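Local coordinates for protein type II restriction enzyme NlaIV (Neisseria lactamica, PDB 6QM2) that recognises the double-stranded DNA sequence GGNNCC and cuts it in the middle to leave blunt ends with 5'-phosphates, at residues L214-R217 / K218-A222. Residues are numbered along the deposited sequence; the frame is centred on the assembly and turned at random.
Sequences LWKR and KFEEA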
# COMPACT_ATOMS: atom_id res chain seq x y z
N LEU A 214 28.71 -28.27 -10.29
CA LEU A 214 28.39 -29.38 -9.40
C LEU A 214 26.88 -29.57 -9.18
O LEU A 214 26.46 -30.61 -8.67
CB LEU A 214 29.10 -29.18 -8.05
CG LEU A 214 30.61 -28.84 -8.08
CD1 LEU A 214 31.17 -28.74 -6.67
CD2 LEU A 214 31.41 -29.84 -8.91
N TRP A 215 26.07 -28.58 -9.60
CA TRP A 215 24.65 -28.45 -9.20
C TRP A 215 23.80 -29.73 -9.31
O TRP A 215 23.05 -30.04 -8.38
CB TRP A 215 23.96 -27.32 -10.00
CG TRP A 215 22.78 -26.74 -9.29
CD1 TRP A 215 22.77 -25.62 -8.51
CD2 TRP A 215 21.44 -27.25 -9.28
NE1 TRP A 215 21.51 -25.40 -8.01
CE2 TRP A 215 20.67 -26.38 -8.46
CE3 TRP A 215 20.81 -28.35 -9.87
CZ2 TRP A 215 19.31 -26.58 -8.22
CZ3 TRP A 215 19.45 -28.55 -9.64
CH2 TRP A 215 18.71 -27.67 -8.82
N LYS A 216 23.90 -30.44 -10.43
CA LYS A 216 23.08 -31.64 -10.68
C LYS A 216 23.37 -32.74 -9.66
O LYS A 216 22.44 -33.28 -9.05
CB LYS A 216 23.33 -32.17 -12.10
CG LYS A 216 22.44 -33.34 -12.53
CD LYS A 216 22.92 -33.95 -13.84
CE LYS A 216 22.52 -35.41 -13.98
NZ LYS A 216 21.04 -35.59 -13.94
N ARG A 217 24.65 -33.07 -9.50
CA ARG A 217 25.09 -34.10 -8.56
C ARG A 217 24.71 -33.70 -7.13
O ARG A 217 24.05 -34.47 -6.43
CB ARG A 217 26.61 -34.32 -8.68
CG ARG A 217 27.15 -35.54 -7.93
CD ARG A 217 28.68 -35.64 -8.02
NE ARG A 217 29.36 -34.44 -7.51
CZ ARG A 217 29.57 -34.14 -6.22
NH1 ARG A 217 29.16 -34.95 -5.24
NH2 ARG A 217 30.20 -33.01 -5.90
N LYS A 218 25.09 -32.49 -6.73
CA LYS A 218 24.77 -31.98 -5.39
C LYS A 218 23.28 -32.04 -5.06
O LYS A 218 22.91 -32.33 -3.92
CB LYS A 218 25.27 -30.54 -5.22
CG LYS A 218 26.79 -30.41 -5.17
CD LYS A 218 27.25 -29.08 -4.62
CE LYS A 218 27.02 -28.98 -3.11
NZ LYS A 218 27.87 -27.93 -2.50
N PHE A 219 22.43 -31.76 -6.05
CA PHE A 219 20.98 -31.84 -5.86
C PHE A 219 20.50 -33.28 -5.73
O PHE A 219 19.67 -33.58 -4.85
CB PHE A 219 20.22 -31.16 -7.00
CG PHE A 219 18.73 -31.30 -6.87
CD1 PHE A 219 18.01 -30.46 -6.03
CD2 PHE A 219 18.05 -32.34 -7.52
CE1 PHE A 219 16.64 -30.62 -5.87
CE2 PHE A 219 16.68 -32.50 -7.36
CZ PHE A 219 15.97 -31.64 -6.54
N GLU A 220 20.97 -34.16 -6.61
CA GLU A 220 20.52 -35.56 -6.63
C GLU A 220 20.91 -36.33 -5.36
O GLU A 220 20.15 -37.17 -4.88
CB GLU A 220 21.01 -36.30 -7.89
CG GLU A 220 20.24 -35.91 -9.15
CD GLU A 220 20.70 -36.65 -10.40
OE1 GLU A 220 21.84 -37.16 -10.43
OE2 GLU A 220 19.91 -36.71 -11.37
N GLU A 221 22.09 -36.02 -4.81
CA GLU A 221 22.53 -36.57 -3.52
C GLU A 221 21.69 -36.05 -2.36
O GLU A 221 21.31 -36.80 -1.46
CB GLU A 221 24.00 -36.26 -3.26
CG GLU A 221 24.94 -37.06 -4.14
CD GLU A 221 26.40 -36.62 -4.03
OE1 GLU A 221 27.21 -37.11 -4.84
OE2 GLU A 221 26.73 -35.81 -3.14
N ALA A 222 21.40 -34.75 -2.39
CA ALA A 222 20.55 -34.12 -1.39
C ALA A 222 19.12 -34.63 -1.44
O ALA A 222 18.50 -34.82 -0.40
CB ALA A 222 20.57 -32.61 -1.55
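Trp215 lays one face of its six-membered ring over the CB of Phe219, one helical turn further on, with that carbon 4.2 Å from the ring centroid in a CH-pi contact. The two aromatic planes are almost parallel, 5° apart, but offset, so that little of one ring lies over the other, their centroids 5.4 Å apart. Both side chains have CG anti to the backbone N, which sends them the same way, side by side, into the protein. There Trp215 packs on helices 107-116 and 191-204, and Phe219 on Val195, Leu121 and Ile233.

Further round the helix come two i to i+4 salt bridges. Lys216 NZ reaches Glu220 OE2 at 3.0 Å, coming from above the carboxylate plane; the backbone of Ile233 engages both atoms as well, its O taking a bond from NZ and its N giving one to OE2, which ties the bridge to the loop at Ile233. More exposed is Arg217, whose chain bends at chi3 (57°) and brings NH1 to the syn side of Glu221 OE1, 2.9 Å away, but tilted out of the carboxylate plane. The oxygen lies near the guanidinium plane, at its edge. Beneath, Lys218 N bonds to Leu214 O, and the next three amides repeat the pattern: the first turns of an amphipathic alpha-helix, aromatic inside, with one salt bridge at the border of the buried side and another on the exposed side.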